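Local coordinates for WbmS, polysaccharide deacetylase involved in O-antigen biosynthesis (Bordetella bronchiseptica, PDB 3HFT), which is probably a zinc-dependent polysaccharide deacetylase acting in O-antigen biosynthesis, removing acetyl groups from a sugar substrate, at residues A[40-45]-A[202-207]; A[152-157]-A[175-180]; A[23-28]-A[86-91]. All coordinates share one frame; numbering follows the deposited sequence.

Contact 1 of 3, residues A[40-45]-A[202-207]; sequences FLTFDI and INVLDF
D44 and D206 show how two parallel neighbours, strands 39-44 and 203-207, can bring acidic side chains together at their C-terminal ends: D44 OD2 lies 2.5 Å from D206 OD2, the carboxylate planes turned 70° apart. D206 leans over to its partner because its CG stands opposite the backbone N (chi1 -175°). One step back, T42 grips L205 O twice. T42 N meets that oxygen at 2.9 Å, nearly in line with the carbonyl, and T42 OG1 reaches it at 2.7 Å from above the carbonyl plane. T42 CG2 meanwhile rests crosswise on V204 CG1 at 3.6 Å. At the start of the strands F40 CE1 sits 3.6 Å from I202 CG1.

On the other face of the sheet F43 and F207 point the same way, their rings slid so far apart that they barely overlap; the touch is F43 CE1 against F207 CB, 3.6 Å. Beyond this shell, R125 forms a salt bridge with D44 OD1 and also hydrogen-bonds T42 OG1. D44 precedes the zinc ligand D46 by two residues, in a TFDID sequence consistent with the metal motif of NodB-type deacetylases; the chemistry implies an acid pair beside the zinc, probably steadied by R125.

Contact 2 of 3, residues A[152-157]-A[175-180]; sequences VPWDAG and YLWEDD. With EDO (1,2-ethanediol), chain G; EDO (1,2-ethanediol), chain D.
V152 N bonds to Y175 O at 2.9 Å and W154 N to L176 O at 2.9 Å, so two backbone bonds flanking P153 fasten a loop to the lead-in of strand 177-178, the second from W154, already inside the type I turn that runs from P153 to A156. This second bond uses a lone pair of L176 O in the carbonyl plane. That same oxygen faces the edge of the W154 indole, 3.4 Å from W154 CD1, an approach made possible by a first torsion of 68° that swings the ring between its own backbone N and carbonyl carbon. W154 CB rests on L176 CB. Farther out, W154 CD1 comes within 3.9 Å of W177 CD1, the two indoles side by side with their five-membered rings inclined at 36°. D155 CB lies over one face of W154, while D155 OD2 accepts from W187 NE1, and W177 NE1 is held by Y195 OH.

Within 175-180, Y175 OH donates to E178 OE1 at 2.7 Å, and E178 occupies the N-cap position of helix 179-185. O1 of a 1,2-ethanediol, probably from the crystallisation liquor, donates to D180 OD2 at 2.8 Å. Strand 177-178 forms the outer edge of the parallel sheet next to strand 203-207, Y185 of helix 179-185 packs on P153, and W163 of the second subunit lies against V152, P153 and A156.

Contact 3 of 3, residues A[23-28]-A[86-91]; sequences RISDID and LFELGV
S25 and E88 join a short 3-10 turn, residues 24-26, to strand 87-91, the outermost strand on its side of the parallel sheet of this polysaccharide deacetylase fold. The principle illustrated is that one buried carboxylate oxygen can hold a connecting segment through a backbone amide and a hydroxyl of the same residue. E88 OE1 accepts S25 N at 2.8 Å on its syn lone pair, the bond fairly straight at 159°. The same oxygen takes S25 OG at 2.7 Å, but from a quite different direction, 71° out of the carboxylate plane, so the two donors grip it from separate sides. The glutamate gets there by being stretched out: CG stands opposite the backbone N and the chain stays extended beyond it. Its other oxygen, OE2, is hydrogen-bonded to S123 OG, which helps to fix the rotation of the carboxylate.

R23 lies beside this site. Its CB packs 3.6 Å from E88 OE1 and its CG comes within 3.4 Å of L86 O, so the aliphatic part of the arginine runs along the strand while its charge is used within its own segment. A bend at chi3 (-63°) turns the guanidinium back to D26, where R23 NH2 forms a salt bridge with D26 OD1 at 2.7 Å. The other oxygen of that carboxylate, D26 OD2, accepts R23 N at 2.8 Å, and D26 N returns a bond to R23 O at 2.9 Å. The turn is thus closed by main chain and side chain together. T68 OG1, from the neighbouring strand 67-71, takes up I24 N. At the outer end of the arginine, L86 CA meets the guanidinium at its edge, in plane, 3.9 Å from NH1.

From the N terminus, the chain first passes 23-28, which meets strand 87-91 only after strands 39-44 and 67-71 have been laid down; contact 3 closes that loop. Strand 39-44 opens contact 1 inside it, and contact 1 closes far later at 202-207, so the two cross. Contact 2 opens and closes within the loop of contact 1, and follows contact 3 in series. All three reach one parallel sheet: contact 3 at one outer strand, contact 1 across its interior, contact 2 at the other. Contacts 1 and 2 join directly through D206 N and W177 O, 2.9 Å apart, whereas F40 and I202 touch I27 of the N-terminal segment.

Contact 1 of 3, residues A[40-45]-A[202-207]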
loop_
_atom_site.group_PDB
_atom_site.type_symbol
_atom_site.label_atom_id
_atom_site.label_comp_id
_atom_site.label_asym_id
_atom_site.label_seq_id
_atom_site.Cartn_x
_atom_site.Cartn_y
_atom_site.Cartn_z
ATOM N N PHE A 40 -8.851 4.377 -16.260
ATOM C CA PHE A 40 -8.924 5.587 -15.434
ATOM C C PHE A 40 -7.603 6.352 -15.527
ATOM O O PHE A 40 -6.596 5.969 -14.913
ATOM C CB PHE A 40 -9.204 5.215 -13.978
ATOM C CG PHE A 40 -10.512 4.500 -13.770
ATOM C CD1 PHE A 40 -10.648 3.178 -14.097
ATOM C CD2 PHE A 40 -11.621 5.178 -13.291
ATOM C CE1 PHE A 40 -11.856 2.519 -13.936
ATOM C CE2 PHE A 40 -12.825 4.516 -13.102
ATOM C CZ PHE A 40 -12.938 3.187 -13.441
ATOM N N LEU A 41 -7.573 7.395 -16.358
ATOM C CA LEU A 41 -6.376 8.219 -16.489
ATOM C C LEU A 41 -6.344 9.163 -15.301
ATOM O O LEU A 41 -7.348 9.864 -15.006
ATOM C CB LEU A 41 -6.405 9.019 -17.794
ATOM C CG LEU A 41 -6.376 8.237 -19.112
ATOM C CD1 LEU A 41 -6.581 9.191 -20.315
ATOM C CD2 LEU A 41 -5.085 7.469 -19.240
ATOM N N THR A 42 -5.226 9.164 -14.595
ATOM C CA THR A 42 -5.053 10.009 -13.433
ATOM C C THR A 42 -3.763 10.820 -13.594
ATOM O O THR A 42 -2.777 10.339 -14.155
ATOM C CB THR A 42 -5.066 9.204 -12.096
ATOM O OG1 THR A 42 -3.879 8.415 -11.982
ATOM C CG2 THR A 42 -6.333 8.314 -11.975
ATOM N N PHE A 43 -3.803 12.049 -13.092
ATOM C CA PHE A 43 -2.707 12.980 -13.206
ATOM C C PHE A 43 -2.326 13.553 -11.860
ATOM O O PHE A 43 -3.115 14.210 -11.226
ATOM C CB PHE A 43 -3.117 14.084 -14.181
ATOM C CG PHE A 43 -3.371 13.560 -15.567
ATOM C CD1 PHE A 43 -2.331 13.460 -16.475
ATOM C CD2 PHE A 43 -4.630 13.131 -15.934
ATOM C CE1 PHE A 43 -2.538 12.910 -17.720
ATOM C CE2 PHE A 43 -4.863 12.590 -17.174
ATOM C CZ PHE A 43 -3.821 12.469 -18.067
ATOM N N ASP A 44 -1.117 13.247 -11.417
ATOM C CA ASP A 44 -0.521 13.808 -10.219
ATOM C C ASP A 44 0.206 15.097 -10.685
ATOM O O ASP A 44 1.226 15.047 -11.408
ATOM C CB ASP A 44 0.497 12.857 -9.616
ATOM C CG ASP A 44 -0.143 11.621 -8.983
ATOM O OD1 ASP A 44 -1.380 11.563 -8.849
ATOM O OD2 ASP A 44 0.624 10.710 -8.605
ATOM N N ILE A 45 -0.354 16.226 -10.319
ATOM C CA ILE A 45 0.090 17.520 -10.864
ATOM C C ILE A 45 1.541 17.832 -10.456
ATOM O O ILE A 45 2.300 18.360 -11.243
ATOM C CB ILE A 45 -0.953 18.611 -10.548
ATOM C CG1 ILE A 45 -2.271 18.294 -11.307
ATOM C CG2 ILE A 45 -0.424 20.046 -10.904
ATOM C CD1 ILE A 45 -3.446 19.277 -11.016
ATOM N N ILE A 202 -9.508 -3.548 -13.125
ATOM C CA ILE A 202 -9.493 -2.107 -13.185
ATOM C C ILE A 202 -8.148 -1.612 -13.687
ATOM O O ILE A 202 -7.111 -2.119 -13.274
ATOM C CB ILE A 202 -9.866 -1.489 -11.800
ATOM C CG1 ILE A 202 -10.202 -0.009 -11.984
ATOM C CG2 ILE A 202 -8.761 -1.723 -10.749
ATOM C CD1 ILE A 202 -10.637 0.648 -10.704
ATOM N N ASN A 203 -8.142 -0.615 -14.588
ATOM C CA ASN A 203 -6.910 -0.100 -15.194
ATOM C C ASN A 203 -6.674 1.378 -14.900
ATOM O O ASN A 203 -7.199 2.258 -15.608
ATOM C CB ASN A 203 -6.990 -0.286 -16.710
ATOM C CG ASN A 203 -7.185 -1.734 -17.113
ATOM O OD1 ASN A 203 -6.194 -2.466 -17.308
ATOM N ND2 ASN A 203 -8.447 -2.142 -17.331
ATOM N N VAL A 204 -5.951 1.665 -13.823
ATOM C CA VAL A 204 -5.674 3.035 -13.425
ATOM C C VAL A 204 -4.212 3.330 -13.781
ATOM O O VAL A 204 -3.295 2.547 -13.444
ATOM C CB VAL A 204 -5.958 3.276 -11.919
ATOM C CG1 VAL A 204 -5.779 4.763 -11.574
ATOM C CG2 VAL A 204 -7.350 2.770 -11.515
ATOM N N LEU A 205 -4.003 4.431 -14.509
ATOM C CA LEU A 205 -2.655 4.854 -14.896
ATOM C C LEU A 205 -2.415 6.230 -14.309
ATOM O O LEU A 205 -3.355 7.033 -14.195
ATOM C CB LEU A 205 -2.493 4.882 -16.423
ATOM C CG LEU A 205 -2.624 3.553 -17.173
ATOM C CD1 LEU A 205 -4.092 3.274 -17.581
ATOM C CD2 LEU A 205 -1.770 3.527 -18.420
ATOM N N ASP A 206 -1.170 6.498 -13.923
ATOM C CA ASP A 206 -0.776 7.765 -13.334
ATOM C C ASP A 206 0.290 8.458 -14.189
ATOM O O ASP A 206 1.389 7.914 -14.396
ATOM C CB ASP A 206 -0.220 7.518 -11.944
ATOM C CG ASP A 206 0.123 8.796 -11.180
ATOM O OD1 ASP A 206 -0.241 9.908 -11.631
ATOM O OD2 ASP A 206 0.712 8.638 -10.072
ATOM N N PHE A 207 -0.040 9.662 -14.660
ATOM C CA PHE A 207 0.893 10.503 -15.436
ATOM C C PHE A 207 1.185 11.812 -14.700
ATOM O O PHE A 207 0.342 12.325 -13.992
ATOM C CB PHE A 207 0.301 10.876 -16.786
ATOM C CG PHE A 207 0.148 9.724 -17.749
ATOM C CD1 PHE A 207 -0.990 8.945 -17.754
ATOM C CD2 PHE A 207 1.141 9.460 -18.694
ATOM C CE1 PHE A 207 -1.129 7.901 -18.689
ATOM C CE2 PHE A 207 1.017 8.418 -19.602
ATOM C CZ PHE A 207 -0.119 7.633 -19.587
#

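Contact 2 of 3, residues A[152-157]-A[175-180]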
loop_
_atom_site.group_PDB
_atom_site.type_symbol
_atom_site.label_atom_id
_atom_site.label_comp_id
_atom_site.label_asym_id
_atom_site.label_seq_id
_atom_site.Cartn_x
_atom_site.Cartn_y
_atom_site.Cartn_z
ATOM N N VAL A 152 0.049 -1.594 -7.662
ATOM C CA VAL A 152 0.412 -2.963 -7.950
ATOM C C VAL A 152 0.768 -3.012 -9.436
ATOM O O VAL A 152 -0.081 -2.813 -10.288
ATOM C CB VAL A 152 -0.764 -3.944 -7.668
ATOM C CG1 VAL A 152 -0.329 -5.360 -8.030
ATOM C CG2 VAL A 152 -1.226 -3.830 -6.188
ATOM N N PRO A 153 2.030 -3.274 -9.760
ATOM C CA PRO A 153 2.447 -3.224 -11.161
ATOM C C PRO A 153 1.674 -4.136 -12.094
ATOM O O PRO A 153 1.345 -5.273 -11.747
ATOM C CB PRO A 153 3.920 -3.651 -11.111
ATOM C CG PRO A 153 4.352 -3.373 -9.710
ATOM C CD PRO A 153 3.142 -3.574 -8.843
ATOM N N TRP A 154 1.384 -3.632 -13.279
ATOM C CA TRP A 154 0.683 -4.388 -14.309
ATOM C C TRP A 154 1.310 -5.735 -14.630
ATOM O O TRP A 154 0.618 -6.634 -15.138
ATOM C CB TRP A 154 0.606 -3.557 -15.616
ATOM C CG TRP A 154 1.893 -3.371 -16.257
ATOM C CD1 TRP A 154 2.766 -2.339 -16.066
ATOM C CD2 TRP A 154 2.521 -4.258 -17.178
ATOM N NE1 TRP A 154 3.891 -2.532 -16.825
ATOM C CE2 TRP A 154 3.771 -3.713 -17.498
ATOM C CE3 TRP A 154 2.156 -5.481 -17.750
ATOM C CZ2 TRP A 154 4.644 -4.328 -18.360
ATOM C CZ3 TRP A 154 3.016 -6.068 -18.623
ATOM C CH2 TRP A 154 4.251 -5.501 -18.917
ATOM N N ASP A 155 2.609 -5.877 -14.367
ATOM C CA ASP A 155 3.330 -7.100 -14.706
ATOM C C ASP A 155 3.564 -8.015 -13.503
ATOM O O ASP A 155 4.314 -8.983 -13.590
ATOM C CB ASP A 155 4.644 -6.804 -15.434
ATOM C CG ASP A 155 5.629 -6.005 -14.602
ATOM O OD1 ASP A 155 5.237 -5.460 -13.568
ATOM O OD2 ASP A 155 6.814 -5.902 -15.023
ATOM N N ALA A 156 2.910 -7.730 -12.388
ATOM C CA ALA A 156 3.005 -8.578 -11.189
ATOM C C ALA A 156 2.218 -9.898 -11.295
ATOM O O ALA A 156 2.339 -10.778 -10.438
ATOM C CB ALA A 156 2.540 -7.741 -9.926
ATOM N N GLY A 157 1.369 -10.031 -12.312
ATOM C CA GLY A 157 0.569 -11.236 -12.535
ATOM C C GLY A 157 -0.725 -11.228 -11.746
ATOM O O GLY A 157 -1.296 -12.287 -11.477
ATOM N N TYR A 175 -3.587 1.001 -8.609
ATOM C CA TYR A 175 -3.201 1.411 -9.947
ATOM C C TYR A 175 -1.979 0.669 -10.403
ATOM O O TYR A 175 -1.220 0.136 -9.584
ATOM C CB TYR A 175 -3.046 2.920 -10.076
ATOM C CG TYR A 175 -1.870 3.617 -9.439
ATOM C CD1 TYR A 175 -1.850 3.914 -8.078
ATOM C CD2 TYR A 175 -0.848 4.084 -10.212
ATOM C CE1 TYR A 175 -0.811 4.620 -7.512
ATOM C CE2 TYR A 175 0.190 4.824 -9.663
ATOM C CZ TYR A 175 0.204 5.090 -8.313
ATOM O OH TYR A 175 1.210 5.862 -7.767
ATOM N N LEU A 176 -1.872 0.523 -11.724
ATOM C CA LEU A 176 -0.956 -0.464 -12.287
ATOM C C LEU A 176 0.164 0.040 -13.224
ATOM O O LEU A 176 1.021 -0.733 -13.654
ATOM C CB LEU A 176 -1.788 -1.554 -12.999
ATOM C CG LEU A 176 -2.838 -1.213 -14.079
ATOM C CD1 LEU A 176 -2.288 -0.345 -15.233
ATOM C CD2 LEU A 176 -3.509 -2.509 -14.606
ATOM N N TRP A 177 0.166 1.333 -13.502
ATOM C CA TRP A 177 1.152 1.944 -14.390
ATOM C C TRP A 177 1.342 3.407 -14.021
ATOM O O TRP A 177 0.370 4.106 -13.655
ATOM C CB TRP A 177 0.707 1.801 -15.850
ATOM C CG TRP A 177 1.808 2.118 -16.869
ATOM C CD1 TRP A 177 2.556 1.211 -17.565
ATOM C CD2 TRP A 177 2.172 3.410 -17.382
ATOM N NE1 TRP A 177 3.418 1.858 -18.421
ATOM C CE2 TRP A 177 3.202 3.207 -18.330
ATOM C CE3 TRP A 177 1.794 4.720 -17.073
ATOM C CZ2 TRP A 177 3.831 4.272 -19.011
ATOM C CZ3 TRP A 177 2.409 5.775 -17.754
ATOM C CH2 TRP A 177 3.426 5.540 -18.694
ATOM N N GLU A 178 2.599 3.862 -14.074
ATOM C CA GLU A 178 2.962 5.253 -13.774
ATOM C C GLU A 178 4.186 5.587 -14.627
ATOM O O GLU A 178 5.087 4.738 -14.832
ATOM C CB GLU A 178 3.211 5.457 -12.281
ATOM C CG GLU A 178 3.669 6.856 -11.872
ATOM C CD GLU A 178 3.833 7.009 -10.380
ATOM O OE1 GLU A 178 3.054 6.370 -9.620
ATOM O OE2 GLU A 178 4.746 7.765 -9.962
ATOM N N ASP A 179 4.211 6.805 -15.135
ATOM C CA ASP A 179 5.274 7.217 -16.068
ATOM C C ASP A 179 6.669 7.143 -15.499
ATOM O O ASP A 179 7.564 6.524 -16.127
ATOM C CB ASP A 179 4.983 8.562 -16.805
ATOM C CG ASP A 179 4.624 9.728 -15.878
ATOM O OD1 ASP A 179 4.836 9.639 -14.666
ATOM O OD2 ASP A 179 4.124 10.759 -16.394
ATOM N N ASP A 180 6.912 7.769 -14.356
ATOM C CA ASP A 180 8.246 7.704 -13.771
ATOM C C ASP A 180 8.598 6.292 -13.297
ATOM O O ASP A 180 9.748 5.854 -13.429
ATOM C CB ASP A 180 8.478 8.774 -12.692
ATOM C CG ASP A 180 7.430 8.786 -11.613
ATOM O OD1 ASP A 180 6.434 8.049 -11.683
ATOM O OD2 ASP A 180 7.579 9.605 -10.695
HETATM C C1 EDO G . 7.566 -5.343 -11.378
HETATM O O1 EDO G . 6.637 -6.370 -11.098
HETATM C C2 EDO G . 8.580 -5.927 -12.355
HETATM O O2 EDO G . 8.456 -5.263 -13.624
HETATM C C1 EDO D . 8.831 12.987 -10.734
HETATM O O1 EDO D . 9.045 11.855 -11.580
HETATM C C2 EDO D . 7.541 13.704 -11.145
HETATM O O2 EDO D . 7.000 14.462 -10.048
#

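Contact 3 of 3, residues A[23-28]-A[86-91]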
loop_
_atom_site.group_PDB
_atom_site.type_symbol
_atom_site.label_atom_id
_atom_site.label_comp_id
_atom_site.label_asym_id
_atom_site.label_seq_id
_atom_site.Cartn_x
_atom_site.Cartn_y
_atom_site.Cartn_z
ATOM N N ARG A 23 -13.820 8.486 -14.648
ATOM C CA ARG A 23 -13.282 9.195 -13.509
ATOM C C ARG A 23 -13.217 8.259 -12.303
ATOM O O ARG A 23 -14.015 7.335 -12.184
ATOM C CB ARG A 23 -14.204 10.357 -13.173
ATOM C CG ARG A 23 -14.376 11.307 -14.340
ATOM C CD ARG A 23 -15.478 12.273 -14.052
ATOM N NE ARG A 23 -16.741 11.587 -13.910
ATOM C CZ ARG A 23 -17.803 11.750 -14.683
ATOM N NH1 ARG A 23 -17.812 12.610 -15.688
ATOM N NH2 ARG A 23 -18.885 11.053 -14.422
ATOM N N ILE A 24 -12.284 8.495 -11.391
ATOM C CA ILE A 24 -12.220 7.643 -10.192
ATOM C C ILE A 24 -13.571 7.611 -9.453
ATOM O O ILE A 24 -14.016 6.539 -9.033
ATOM C CB ILE A 24 -11.037 8.067 -9.245
ATOM C CG1 ILE A 24 -9.669 7.846 -9.930
ATOM C CG2 ILE A 24 -11.119 7.367 -7.871
ATOM C CD1 ILE A 24 -9.205 6.355 -10.045
ATOM N N SER A 25 -14.267 8.750 -9.332
ATOM C CA SER A 25 -15.549 8.748 -8.613
ATOM C C SER A 25 -16.675 8.025 -9.344
ATOM O O SER A 25 -17.787 7.904 -8.803
ATOM C CB SER A 25 -15.992 10.174 -8.317
ATOM O OG SER A 25 -15.984 10.937 -9.503
ATOM N N ASP A 26 -16.412 7.513 -10.543
ATOM C CA ASP A 26 -17.410 6.709 -11.254
ATOM C C ASP A 26 -17.408 5.262 -10.741
ATOM O O ASP A 26 -18.326 4.513 -11.034
ATOM C CB ASP A 26 -17.157 6.709 -12.765
ATOM C CG ASP A 26 -17.364 8.061 -13.411
ATOM O OD1 ASP A 26 -18.287 8.794 -13.027
ATOM O OD2 ASP A 26 -16.618 8.381 -14.359
ATOM N N ILE A 27 -16.402 4.873 -9.952
ATOM C CA ILE A 27 -16.313 3.513 -9.412
ATOM C C ILE A 27 -17.436 3.303 -8.400
ATOM O O ILE A 27 -17.583 4.087 -7.457
ATOM C CB ILE A 27 -14.959 3.270 -8.729
ATOM C CG1 ILE A 27 -13.841 3.339 -9.787
ATOM C CG2 ILE A 27 -14.923 1.906 -7.954
ATOM C CD1 ILE A 27 -12.419 3.500 -9.242
ATOM N N ASP A 28 -18.242 2.280 -8.638
ATOM C CA ASP A 28 -19.304 1.896 -7.736
ATOM C C ASP A 28 -18.937 0.487 -7.315
ATOM O O ASP A 28 -19.035 -0.460 -8.104
ATOM C CB ASP A 28 -20.643 1.924 -8.440
ATOM C CG ASP A 28 -21.787 1.454 -7.558
ATOM O OD1 ASP A 28 -21.554 0.952 -6.432
ATOM O OD2 ASP A 28 -22.943 1.578 -8.007
ATOM N N LEU A 86 -16.176 16.246 -17.587
ATOM C CA LEU A 86 -15.507 14.964 -17.750
ATOM C C LEU A 86 -14.322 14.816 -16.799
ATOM O O LEU A 86 -13.728 13.733 -16.698
ATOM C CB LEU A 86 -15.018 14.807 -19.194
ATOM C CG LEU A 86 -16.042 14.829 -20.327
ATOM C CD1 LEU A 86 -15.354 14.505 -21.635
ATOM C CD2 LEU A 86 -17.176 13.873 -20.056
ATOM N N PHE A 87 -13.966 15.892 -16.106
ATOM C CA PHE A 87 -12.800 15.885 -15.238
ATOM C C PHE A 87 -13.170 15.916 -13.770
ATOM O O PHE A 87 -14.008 16.684 -13.358
ATOM C CB PHE A 87 -11.901 17.089 -15.522
ATOM C CG PHE A 87 -11.197 17.047 -16.867
ATOM C CD1 PHE A 87 -11.187 15.909 -17.659
ATOM C CD2 PHE A 87 -10.458 18.135 -17.284
ATOM C CE1 PHE A 87 -10.512 15.893 -18.863
ATOM C CE2 PHE A 87 -9.775 18.113 -18.487
ATOM C CZ PHE A 87 -9.799 16.992 -19.268
ATOM N N GLU A 88 -12.492 15.113 -12.977
ATOM C CA GLU A 88 -12.679 15.131 -11.537
ATOM C C GLU A 88 -11.418 15.742 -10.918
ATOM O O GLU A 88 -10.302 15.440 -11.337
ATOM C CB GLU A 88 -12.886 13.721 -11.015
ATOM C CG GLU A 88 -12.827 13.619 -9.500
ATOM C CD GLU A 88 -13.045 12.202 -8.990
ATOM O OE1 GLU A 88 -13.365 11.313 -9.811
ATOM O OE2 GLU A 88 -12.856 12.000 -7.765
ATOM N N LEU A 89 -11.607 16.617 -9.940
ATOM C CA LEU A 89 -10.496 17.211 -9.213
ATOM C C LEU A 89 -10.411 16.505 -7.856
ATOM O O LEU A 89 -11.403 16.428 -7.121
ATOM C CB LEU A 89 -10.712 18.708 -9.011
ATOM C CG LEU A 89 -9.585 19.495 -8.309
ATOM C CD1 LEU A 89 -8.262 19.440 -9.094
ATOM C CD2 LEU A 89 -9.993 20.961 -8.014
ATOM N N GLY A 90 -9.229 15.981 -7.553
ATOM C CA GLY A 90 -8.933 15.399 -6.259
ATOM C C GLY A 90 -7.716 16.104 -5.677
ATOM O O GLY A 90 -7.252 17.133 -6.217
ATOM N N VAL A 91 -7.204 15.572 -4.571
ATOM C CA VAL A 91 -6.066 16.186 -3.861
ATOM C C VAL A 91 -4.838 15.297 -3.814
ATOM O O VAL A 91 -4.947 14.063 -3.824
ATOM C CB VAL A 91 -6.496 16.647 -2.413
ATOM C CG1 VAL A 91 -7.413 17.843 -2.519
ATOM C CG2 VAL A 91 -7.153 15.490 -1.629
#